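Local atomic coordinates of mitogen (Streptococcus dysgalactiae, PDB entry 2J4X), a protein that probably acts as a secreted bacterial superantigen toxin that stimulates T cells, and binds a zinc ion on its beta-grasp domain. Residues A[2-7]-A[179-184]; A[55-60]-A[187-192]; A[131-136]-A[193-198]; A[166-171]-A[200-205]. All blocks are in the same frame, centred on the assembly; numbering follows the deposited sequence.

Contact 1: A[2-7]-A[179-184]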
# COMPACT_ATOMS: atom_id res chain seq x y z
N ASP A 2 -11.89 1.89 -11.35
CA ASP A 2 -10.51 1.90 -11.78
C ASP A 2 -10.33 0.88 -12.89
O ASP A 2 -10.87 -0.22 -12.83
CB ASP A 2 -9.57 1.57 -10.62
CG ASP A 2 -9.24 2.78 -9.77
OD1 ASP A 2 -9.61 3.91 -10.19
OD2 ASP A 2 -8.62 2.62 -8.71
N ALA A 3 -9.58 1.25 -13.92
CA ALA A 3 -9.39 0.34 -15.03
C ALA A 3 -8.51 -0.82 -14.61
O ALA A 3 -7.56 -0.68 -13.84
CB ALA A 3 -8.80 1.08 -16.21
N VAL A 4 -8.85 -1.99 -15.14
CA VAL A 4 -8.13 -3.21 -14.86
C VAL A 4 -6.86 -3.22 -15.68
O VAL A 4 -6.85 -2.76 -16.81
CB VAL A 4 -8.97 -4.44 -15.27
CG1 VAL A 4 -8.15 -5.70 -15.14
CG2 VAL A 4 -10.23 -4.52 -14.40
N LEU A 5 -5.79 -3.76 -15.11
CA LEU A 5 -4.53 -3.83 -15.82
C LEU A 5 -4.15 -5.30 -15.99
O LEU A 5 -4.82 -6.19 -15.45
CB LEU A 5 -3.43 -3.10 -15.04
CG LEU A 5 -3.72 -1.63 -14.70
CD1 LEU A 5 -2.63 -1.11 -13.79
CD2 LEU A 5 -3.82 -0.81 -15.97
N VAL A 6 -3.09 -5.55 -16.75
CA VAL A 6 -2.62 -6.90 -16.99
C VAL A 6 -1.48 -7.25 -16.04
O VAL A 6 -0.82 -6.34 -15.51
CB VAL A 6 -2.17 -7.07 -18.46
CG1 VAL A 6 -3.38 -6.90 -19.38
CG2 VAL A 6 -1.12 -6.04 -18.81
N ASN A 7 -1.24 -8.55 -15.83
CA ASN A 7 -0.18 -9.02 -14.93
C ASN A 7 1.16 -8.32 -15.12
O ASN A 7 1.83 -7.94 -14.17
CB ASN A 7 0.03 -10.51 -15.13
CG ASN A 7 -1.19 -11.32 -14.79
OD1 ASN A 7 -1.91 -11.01 -13.83
ND2 ASN A 7 -1.42 -12.39 -15.55
N PHE A 179 -13.48 -2.83 -0.16
CA PHE A 179 -13.02 -3.69 -1.24
C PHE A 179 -12.10 -2.99 -2.25
O PHE A 179 -12.29 -1.80 -2.56
CB PHE A 179 -14.23 -4.27 -1.98
CG PHE A 179 -14.99 -5.32 -1.20
CD1 PHE A 179 -16.36 -5.17 -0.97
CD2 PHE A 179 -14.35 -6.47 -0.73
CE1 PHE A 179 -17.09 -6.15 -0.30
CE2 PHE A 179 -15.07 -7.45 -0.05
CZ PHE A 179 -16.44 -7.30 0.16
N THR A 180 -11.13 -3.73 -2.77
CA THR A 180 -10.19 -3.19 -3.74
C THR A 180 -9.91 -4.20 -4.84
O THR A 180 -9.70 -5.38 -4.56
CB THR A 180 -8.85 -2.79 -3.06
OG1 THR A 180 -9.12 -1.81 -2.06
CG2 THR A 180 -7.87 -2.22 -4.07
N ASP A 181 -9.91 -3.74 -6.08
CA ASP A 181 -9.65 -4.61 -7.23
C ASP A 181 -8.16 -4.85 -7.28
O ASP A 181 -7.39 -3.89 -7.37
CB ASP A 181 -10.12 -3.92 -8.51
CG ASP A 181 -10.20 -4.86 -9.68
OD1 ASP A 181 -9.45 -5.84 -9.71
OD2 ASP A 181 -10.99 -4.61 -10.59
N LEU A 182 -7.75 -6.12 -7.21
CA LEU A 182 -6.34 -6.51 -7.23
C LEU A 182 -5.67 -6.32 -8.57
O LEU A 182 -4.46 -6.48 -8.69
CB LEU A 182 -6.19 -7.98 -6.84
CG LEU A 182 -6.24 -8.34 -5.35
CD1 LEU A 182 -6.16 -9.87 -5.16
CD2 LEU A 182 -5.08 -7.62 -4.64
N PHE A 183 -6.47 -6.02 -9.59
CA PHE A 183 -5.97 -5.81 -10.94
C PHE A 183 -6.08 -4.36 -11.39
O PHE A 183 -6.20 -4.07 -12.57
CB PHE A 183 -6.68 -6.76 -11.92
CG PHE A 183 -6.16 -8.17 -11.84
CD1 PHE A 183 -6.50 -8.99 -10.78
CD2 PHE A 183 -5.17 -8.60 -12.73
CE1 PHE A 183 -5.86 -10.21 -10.59
CE2 PHE A 183 -4.53 -9.82 -12.55
CZ PHE A 183 -4.87 -10.62 -11.47
N THR A 184 -6.03 -3.47 -10.40
CA THR A 184 -6.08 -2.02 -10.62
C THR A 184 -4.95 -1.39 -9.81
O THR A 184 -4.34 -2.05 -8.95
CB THR A 184 -7.45 -1.38 -10.16
OG1 THR A 184 -7.58 -1.48 -8.74
CG2 THR A 184 -8.61 -2.07 -10.79
O HOH W 1 -11.96 -1.94 -11.21
O HOH W 2 -8.62 0.32 -7.40

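Contact 2: A[55-60]-A[187-192]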
# COMPACT_ATOMS: atom_id res chain seq x y z
N SER A 55 10.51 12.33 -3.07
CA SER A 55 9.45 13.23 -3.50
C SER A 55 8.12 12.50 -3.43
O SER A 55 7.92 11.49 -4.09
CB SER A 55 9.69 13.72 -4.93
OG SER A 55 8.61 14.54 -5.35
N SER A 56 7.20 13.02 -2.63
CA SER A 56 5.90 12.41 -2.48
C SER A 56 4.84 13.24 -3.21
O SER A 56 4.56 14.38 -2.85
CB SER A 56 5.57 12.29 -1.00
OG SER A 56 4.36 11.59 -0.83
N ASN A 57 4.27 12.66 -4.26
CA ASN A 57 3.24 13.33 -5.02
C ASN A 57 1.97 13.10 -4.21
O ASN A 57 1.66 11.96 -3.86
CB ASN A 57 3.16 12.70 -6.42
CG ASN A 57 1.94 13.12 -7.21
OD1 ASN A 57 1.54 14.29 -7.19
ND2 ASN A 57 1.34 12.17 -7.93
N VAL A 58 1.27 14.19 -3.88
CA VAL A 58 0.03 14.12 -3.10
C VAL A 58 -1.04 15.01 -3.74
O VAL A 58 -0.72 15.82 -4.59
CB VAL A 58 0.25 14.56 -1.63
CG1 VAL A 58 -0.67 13.79 -0.72
CG2 VAL A 58 1.67 14.28 -1.19
N SER A 59 -2.31 14.84 -3.34
CA SER A 59 -3.41 15.64 -3.90
C SER A 59 -3.37 17.08 -3.44
O SER A 59 -2.88 17.36 -2.35
CB SER A 59 -4.76 15.06 -3.49
OG SER A 59 -5.01 15.29 -2.12
N PRO A 60 -3.92 18.01 -4.25
CA PRO A 60 -3.91 19.43 -3.85
C PRO A 60 -4.42 19.57 -2.41
O PRO A 60 -3.89 20.36 -1.62
CB PRO A 60 -4.85 20.07 -4.87
CG PRO A 60 -4.63 19.23 -6.09
CD PRO A 60 -4.64 17.83 -5.53
N ASN A 187 -5.35 5.05 -6.44
CA ASN A 187 -4.79 6.40 -6.41
C ASN A 187 -4.33 6.62 -4.97
O ASN A 187 -5.14 6.89 -4.07
CB ASN A 187 -5.85 7.45 -6.74
CG ASN A 187 -5.28 8.86 -6.77
OD1 ASN A 187 -4.13 9.08 -6.37
ND2 ASN A 187 -6.08 9.81 -7.23
N TYR A 188 -3.03 6.52 -4.76
CA TYR A 188 -2.48 6.67 -3.41
C TYR A 188 -2.15 8.11 -3.02
O TYR A 188 -1.73 8.39 -1.90
CB TYR A 188 -1.22 5.80 -3.26
CG TYR A 188 -1.38 4.32 -3.54
CD1 TYR A 188 -2.40 3.59 -2.95
CD2 TYR A 188 -0.45 3.65 -4.33
CE1 TYR A 188 -2.48 2.20 -3.14
CE2 TYR A 188 -0.52 2.29 -4.53
CZ TYR A 188 -1.53 1.56 -3.93
OH TYR A 188 -1.56 0.18 -4.09
N THR A 189 -2.36 9.04 -3.95
CA THR A 189 -2.05 10.44 -3.65
C THR A 189 -2.90 11.06 -2.53
O THR A 189 -2.55 12.12 -2.00
CB THR A 189 -2.14 11.30 -4.95
OG1 THR A 189 -3.43 11.14 -5.55
CG2 THR A 189 -1.06 10.88 -5.95
N ASP A 190 -4.00 10.41 -2.13
CA ASP A 190 -4.84 10.96 -1.07
C ASP A 190 -4.48 10.59 0.37
O ASP A 190 -5.16 11.01 1.30
CB ASP A 190 -6.32 10.64 -1.31
CG ASP A 190 -6.56 9.20 -1.68
OD1 ASP A 190 -6.16 8.31 -0.90
OD2 ASP A 190 -7.15 8.98 -2.77
N ASN A 191 -3.42 9.81 0.55
CA ASN A 191 -2.99 9.41 1.88
C ASN A 191 -4.10 8.85 2.72
O ASN A 191 -4.16 9.15 3.90
CB ASN A 191 -2.39 10.58 2.64
CG ASN A 191 -1.03 10.94 2.16
OD1 ASN A 191 -0.16 10.08 2.09
ND2 ASN A 191 -0.83 12.22 1.82
N GLU A 192 -4.98 8.06 2.13
CA GLU A 192 -6.06 7.47 2.89
C GLU A 192 -5.38 6.66 3.99
O GLU A 192 -4.39 5.99 3.71
CB GLU A 192 -6.89 6.55 1.99
CG GLU A 192 -8.33 6.38 2.44
CD GLU A 192 -9.07 5.23 1.75
OE1 GLU A 192 -8.76 4.93 0.56
OE2 GLU A 192 -9.97 4.62 2.41

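Contact 3: A[131-136]-A[193-198]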
# COMPACT_ATOMS: atom_id res chain seq x y z
N GLN A 131 2.40 -1.94 13.66
CA GLN A 131 2.71 -1.46 15.00
C GLN A 131 2.20 -0.05 15.32
O GLN A 131 2.57 0.51 16.37
CB GLN A 131 4.21 -1.56 15.25
CG GLN A 131 5.04 -0.79 14.29
CD GLN A 131 6.50 -1.12 14.42
OE1 GLN A 131 7.18 -0.66 15.34
NE2 GLN A 131 6.99 -1.95 13.50
N ASN A 132 1.37 0.51 14.43
CA ASN A 132 0.74 1.83 14.60
C ASN A 132 -0.76 1.69 14.43
O ASN A 132 -1.23 0.88 13.62
CB ASN A 132 1.28 2.82 13.59
CG ASN A 132 2.68 3.24 13.91
OD1 ASN A 132 2.92 3.77 15.00
ND2 ASN A 132 3.61 2.99 12.99
N LYS A 133 -1.52 2.48 15.19
CA LYS A 133 -2.98 2.44 15.15
C LYS A 133 -3.46 2.90 13.79
O LYS A 133 -4.50 2.45 13.28
CB LYS A 133 -3.54 3.35 16.23
CG LYS A 133 -5.05 3.35 16.31
CD LYS A 133 -5.52 4.22 17.46
CE LYS A 133 -6.85 3.73 17.94
NZ LYS A 133 -6.74 2.30 18.36
N PHE A 134 -2.69 3.82 13.21
CA PHE A 134 -2.99 4.39 11.90
C PHE A 134 -1.94 4.01 10.89
O PHE A 134 -0.76 4.25 11.09
CB PHE A 134 -3.14 5.93 12.01
CG PHE A 134 -4.38 6.36 12.77
CD1 PHE A 134 -4.31 6.68 14.13
CD2 PHE A 134 -5.65 6.29 12.16
CE1 PHE A 134 -5.50 6.90 14.88
CE2 PHE A 134 -6.82 6.51 12.90
CZ PHE A 134 -6.74 6.81 14.26
N VAL A 135 -2.38 3.37 9.81
CA VAL A 135 -1.49 2.98 8.72
C VAL A 135 -2.18 3.38 7.42
O VAL A 135 -3.40 3.29 7.30
CB VAL A 135 -1.16 1.42 8.70
CG1 VAL A 135 -0.76 0.94 10.09
CG2 VAL A 135 -2.33 0.63 8.14
N THR A 136 -1.41 3.84 6.45
CA THR A 136 -2.00 4.22 5.18
C THR A 136 -2.59 2.98 4.51
O THR A 136 -2.12 1.86 4.74
CB THR A 136 -0.95 4.81 4.20
OG1 THR A 136 0.17 3.91 4.08
CG2 THR A 136 -0.50 6.16 4.67
N THR A 193 -5.87 6.76 5.23
CA THR A 193 -5.32 6.00 6.37
C THR A 193 -6.38 5.07 7.00
O THR A 193 -7.57 5.39 7.04
CB THR A 193 -4.77 6.94 7.48
OG1 THR A 193 -5.77 7.90 7.82
CG2 THR A 193 -3.53 7.67 7.01
N ILE A 194 -5.95 3.91 7.48
CA ILE A 194 -6.87 2.94 8.07
C ILE A 194 -6.64 2.91 9.57
O ILE A 194 -5.51 2.96 10.02
CB ILE A 194 -6.61 1.52 7.48
CG1 ILE A 194 -6.69 1.56 5.95
CG2 ILE A 194 -7.64 0.50 8.01
CD1 ILE A 194 -8.07 1.88 5.40
N ASP A 195 -7.71 2.86 10.35
CA ASP A 195 -7.60 2.78 11.81
C ASP A 195 -7.49 1.30 12.06
O ASP A 195 -8.49 0.58 11.97
CB ASP A 195 -8.86 3.31 12.49
CG ASP A 195 -8.71 3.42 14.01
OD1 ASP A 195 -7.97 2.61 14.62
OD2 ASP A 195 -9.37 4.32 14.60
N MET A 196 -6.30 0.83 12.40
CA MET A 196 -6.13 -0.60 12.58
C MET A 196 -6.95 -1.23 13.70
O MET A 196 -7.28 -2.43 13.63
CB MET A 196 -4.64 -0.94 12.73
CG MET A 196 -3.78 -0.62 11.49
SD MET A 196 -4.46 -1.28 9.94
CE MET A 196 -4.35 -3.01 10.21
N SER A 197 -7.32 -0.44 14.70
CA SER A 197 -8.11 -0.95 15.83
C SER A 197 -9.53 -1.35 15.43
O SER A 197 -10.15 -2.15 16.12
CB SER A 197 -8.16 0.06 17.00
OG SER A 197 -8.84 1.26 16.66
N LYS A 198 -10.03 -0.81 14.32
CA LYS A 198 -11.38 -1.14 13.86
C LYS A 198 -11.40 -2.28 12.82
O LYS A 198 -12.46 -2.72 12.38
CB LYS A 198 -12.04 0.10 13.29
CG LYS A 198 -12.10 1.23 14.28
CD LYS A 198 -12.60 2.47 13.59
CE LYS A 198 -12.32 3.72 14.41
NZ LYS A 198 -12.51 4.97 13.59

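Contact 4: A[166-171]-A[200-205]. With ZN (zinc ion), chain B.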
# COMPACT_ATOMS: atom_id res chain seq x y z
N GLY A 166 -9.46 -10.72 -9.58
CA GLY A 166 -9.76 -10.79 -8.16
C GLY A 166 -9.75 -9.48 -7.40
O GLY A 166 -9.43 -8.43 -7.93
N TYR A 167 -10.11 -9.54 -6.13
CA TYR A 167 -10.15 -8.36 -5.28
C TYR A 167 -9.98 -8.77 -3.80
O TYR A 167 -10.02 -9.95 -3.46
CB TYR A 167 -11.47 -7.58 -5.50
CG TYR A 167 -12.74 -8.28 -5.05
CD1 TYR A 167 -13.35 -7.97 -3.83
CD2 TYR A 167 -13.32 -9.28 -5.83
CE1 TYR A 167 -14.49 -8.62 -3.42
CE2 TYR A 167 -14.46 -9.94 -5.41
CZ TYR A 167 -15.03 -9.60 -4.21
OH TYR A 167 -16.16 -10.27 -3.81
N TRP A 168 -9.77 -7.80 -2.93
CA TRP A 168 -9.64 -8.13 -1.53
C TRP A 168 -10.36 -7.07 -0.75
O TRP A 168 -10.83 -6.09 -1.31
CB TRP A 168 -8.17 -8.20 -1.10
CG TRP A 168 -7.49 -6.89 -1.08
CD1 TRP A 168 -7.01 -6.19 -2.16
CD2 TRP A 168 -7.21 -6.09 0.07
NE1 TRP A 168 -6.43 -5.01 -1.74
CE2 TRP A 168 -6.55 -4.92 -0.38
CE3 TRP A 168 -7.46 -6.25 1.45
CZ2 TRP A 168 -6.13 -3.91 0.50
CZ3 TRP A 168 -7.04 -5.25 2.32
CH2 TRP A 168 -6.38 -4.09 1.84
N GLY A 169 -10.45 -7.27 0.56
CA GLY A 169 -11.11 -6.30 1.41
C GLY A 169 -10.62 -6.26 2.85
O GLY A 169 -10.08 -7.23 3.37
N ILE A 170 -10.80 -5.11 3.47
CA ILE A 170 -10.46 -4.89 4.86
C ILE A 170 -11.80 -5.16 5.52
O ILE A 170 -12.78 -4.43 5.27
CB ILE A 170 -10.06 -3.42 5.11
CG1 ILE A 170 -8.76 -3.12 4.36
CG2 ILE A 170 -9.93 -3.15 6.62
CD1 ILE A 170 -8.40 -1.66 4.29
N HIS A 171 -11.88 -6.21 6.33
CA HIS A 171 -13.13 -6.52 7.00
C HIS A 171 -13.09 -5.97 8.40
O HIS A 171 -12.40 -6.49 9.28
CB HIS A 171 -13.40 -8.02 7.03
CG HIS A 171 -14.86 -8.36 7.13
ND1 HIS A 171 -15.42 -9.44 6.47
CD2 HIS A 171 -15.88 -7.76 7.79
CE1 HIS A 171 -16.72 -9.48 6.72
NE2 HIS A 171 -17.02 -8.48 7.52
N SER A 200 -10.87 -6.08 11.58
CA SER A 200 -10.90 -7.42 12.11
C SER A 200 -9.89 -8.27 11.33
O SER A 200 -8.95 -8.81 11.91
CB SER A 200 -12.29 -8.02 12.00
OG SER A 200 -12.26 -9.35 12.50
N HIS A 201 -10.07 -8.37 10.02
CA HIS A 201 -9.16 -9.16 9.19
C HIS A 201 -9.18 -8.71 7.75
O HIS A 201 -9.92 -7.79 7.40
CB HIS A 201 -9.55 -10.64 9.23
CG HIS A 201 -10.97 -10.89 8.85
ND1 HIS A 201 -12.03 -10.67 9.71
CD2 HIS A 201 -11.52 -11.34 7.70
CE1 HIS A 201 -13.16 -10.98 9.11
NE2 HIS A 201 -12.88 -11.39 7.89
N PHE A 202 -8.37 -9.37 6.91
CA PHE A 202 -8.32 -9.06 5.48
C PHE A 202 -8.84 -10.27 4.72
O PHE A 202 -8.51 -11.40 5.07
CB PHE A 202 -6.88 -8.77 5.02
CG PHE A 202 -6.26 -7.57 5.68
CD1 PHE A 202 -4.90 -7.58 6.01
CD2 PHE A 202 -7.03 -6.45 6.00
CE1 PHE A 202 -4.31 -6.48 6.65
CE2 PHE A 202 -6.46 -5.36 6.65
CZ PHE A 202 -5.09 -5.37 6.97
N ASP A 203 -9.66 -10.03 3.69
CA ASP A 203 -10.22 -11.10 2.86
C ASP A 203 -9.76 -10.98 1.42
O ASP A 203 -9.91 -9.93 0.80
CB ASP A 203 -11.74 -11.08 2.88
CG ASP A 203 -12.32 -11.56 4.19
OD1 ASP A 203 -11.93 -12.66 4.67
OD2 ASP A 203 -13.18 -10.84 4.73
N VAL A 204 -9.21 -12.06 0.88
CA VAL A 204 -8.73 -12.06 -0.49
C VAL A 204 -9.64 -12.96 -1.33
O VAL A 204 -9.84 -14.11 -0.98
CB VAL A 204 -7.29 -12.59 -0.55
CG1 VAL A 204 -6.77 -12.51 -1.95
CG2 VAL A 204 -6.42 -11.81 0.41
N TYR A 205 -10.20 -12.42 -2.42
CA TYR A 205 -11.11 -13.19 -3.28
C TYR A 205 -10.55 -13.46 -4.65
O TYR A 205 -10.78 -12.69 -5.58
CB TYR A 205 -12.45 -12.47 -3.44
CG TYR A 205 -13.14 -12.31 -2.13
CD1 TYR A 205 -12.98 -11.15 -1.35
CD2 TYR A 205 -13.91 -13.35 -1.61
CE1 TYR A 205 -13.57 -11.05 -0.09
CE2 TYR A 205 -14.49 -13.26 -0.36
CZ TYR A 205 -14.32 -12.11 0.39
OH TYR A 205 -14.92 -12.05 1.62
ZN ZN B . -14.42 -11.42 6.44

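Contact 1: A[2-7]-A[179-184]
The turn that ends edge strand 177-181 of the beta-grasp domain is met here by the N-terminal segment leading into helix 7-14. Leu5 N donates to Phe183 O at 2.6 Å, nearly in line with the carbonyl bond (C=O...N 164°). Val4 CA makes a C-H...O contact with the same Phe183 O at 3.1 Å. The oxygen is thus approached by two neighbouring residues, and of these only Leu5 N gives it a classical hydrogen bond. Val4 CG1 lies anti to the backbone N (chi1 173°), and this places it against Phe183 CB at 3.7 Å. The Phe183 ring turns its edge to this segment. Leu5 O and Asn7 OD1 both lie near the ring plane there, and Asn7 OD1 comes within 3.1 Å of Phe183 CE2. The Phe183 ring also packs on Leu10 of helix 7-14. At the other end, Asp2 CB packs on Thr184 CB at 3.7 Å. Two waters bridge the segments near Asp2. One donates to Asp2 O and to Asp181 OD2. The other donates to Asp2 OD2 and lies 2.5 Å from Thr184 OG1. Asp181 OD1 in turn accepts from Phe183 N at 3.0 Å. This bond forms an Asx turn, set within a type I beta turn from Asp181 to Thr184.

Contact 2: A[55-60]-A[187-192]
Thr189 is the residue through which the 187-192 loop meets the end of strand 53-57. The close part of the contact lies along the backbone. Val58 and Thr189 have their CA atoms 4.3 Å apart. Ser59 N donates to Thr189 O at 3.0 Å, but that oxygen is modelled implausibly near another atom, so the bond is somewhat doubtful. The Thr189 methyl CG2 reaches the other way and rests 3.4 Å from Asn57 ND2 and 3.6 Å from Asn57 O. Asn57 extends with CG anti to the backbone N (chi1 169°), which carries its amide out to this methyl. The amide nitrogen has its polar partner in Asp93 OD2, so the methyl adds only packing. Asn191 lies next to Val58, and its OD1 accepts from Leu96 N of strand 87-98.

The looser side is at Ser59 and Asp190. Their nearest approach is 4.5 Å, from Ser59 OG to Asp190 CA, and both residues are partly exposed. Ser59 OG turns instead to cap helix 60-65 at Gln62 N. Asp190 directs its carboxylate back to its own loop, where Asp190 OD1 receives Glu192 N at 3.3 Å. Asn187 OD1 likewise accepts from Thr189 N at 3.0 Å, with the donor tilted 32° from the carbonyl plane. The contact thus joins the OB-fold domain to the beta-grasp domain: a loop with two consecutive Asx turns, at Asn187 and Asp190, meets the serine N-cap of helix 60-65.

Contact 3: A[131-136]-A[193-198]
Asp195 OD1 is gripped by two groups of its own segment and faced by Lys133 across the contact. Ser197 OG donates to it at 2.6 Å and Ser197 N at 3.1 Å, both from the same face of the carboxylate; the second bond makes an Asx turn. CG of Asp195 stands anti to the backbone N (chi1 -173°), which brings the carboxylate alongside the Lys133 chain. The two side chains run side by side in the same direction. Lys133 CG passes 3.5 Å from Asp195 OD1. Farther out the lysine chain bends at its last torsion, and Lys133 NZ stays 3.9 Å from Asp195 OD1, a long salt bridge. Lys198 NZ forms a salt bridge with Asp195 OD2, so the carboxylate lies between two lysines. The Phe134 ring meets the same carboxylate obliquely, with Phe134 CZ 3.6 Å from Asp195 OD2 and the two planes 48° apart.

Strands 134-136 and 193-195 pair antiparallel beneath these side chains. Ile194 N gives Val135 O a nearly straight bond of 2.6 Å (N-H...O 177°). Val135 N returns one to Ile194 O. Met196 N donates to Lys133 O just past the strand. Val135 and Ile194 project from the buried face of this small sheet, where helix 137-150 covers them at Ile140. Met196 SD packs on Val135 CG2 at 3.4 Å, the two side chains crossing at about a right angle. The face of Phe134 and Asp195 carries the carboxylate, and the face of Val135 and Ile194 is apolar. The two lysines probably stabilise the ionised form of Asp195.

Contact 4: A[166-171]-A[200-205]
Segments 166-171 and 200-205, of strands 166-172 and 199-206, run antiparallel at 166° in the central sheet of the beta-grasp domain, with a classic beta bulge where Ser200 and His201 both face His171. His171 O accepts from both Ser200 N and His201 N. One face of the pair carries the zinc site. The ion is bound by His171 ND1 at 2.2 Å, His201 NE2 at 2.1 Å and Asp203 OD2 at 2.2 Å. His171 CG is anti to the backbone N (chi1 -154°), which carries ND1 to the zinc. His171 CB lies over the face of the His201 ring. Ser200 OG accepts from His201 ND1 in the ring plane, which fixes the rotation of that imidazole. Farther along this face the Tyr167 and Tyr205 rings are tilted by only 23° but offset, with little overlap. Gly169 lies opposite Asp203 in a hydrogen-bonded pair.

The other face is apolar and packs on helix 137-150. Here Trp168 turns its edge to the face of Phe202, while Trp168 NE1 is hydrogen-bonded to Asp141 OD1 of that helix. Ile170 lies alongside Phe202, with Ile170 CG1 3.9 Å from Phe202 CE2.

Contact 4 is a strand pair of the beta-grasp sheet, contact 1 lies at the end of its edge strand 177-181, and contact 3 packs beside it. Contact 2 joins the beta-grasp domain to the OB-fold domain. Strand 177-181 is the neighbour of strand 166-172; Thr180 N lies 2.8 Å from Trp168 O, a probable hydrogen bond. Contact 3 packs against the apolar face of contact 4, with Ile194 CD1 3.7 Å from Ile170 CD1. Contacts 2 and 3 adjoin at Glu192 and Thr193. Contact 4 alone holds the zinc ligands. The Met196 side chain of contact 3 is about 14 Å from the ion, and the centres of contacts 2 and 4 are about 23 Å apart.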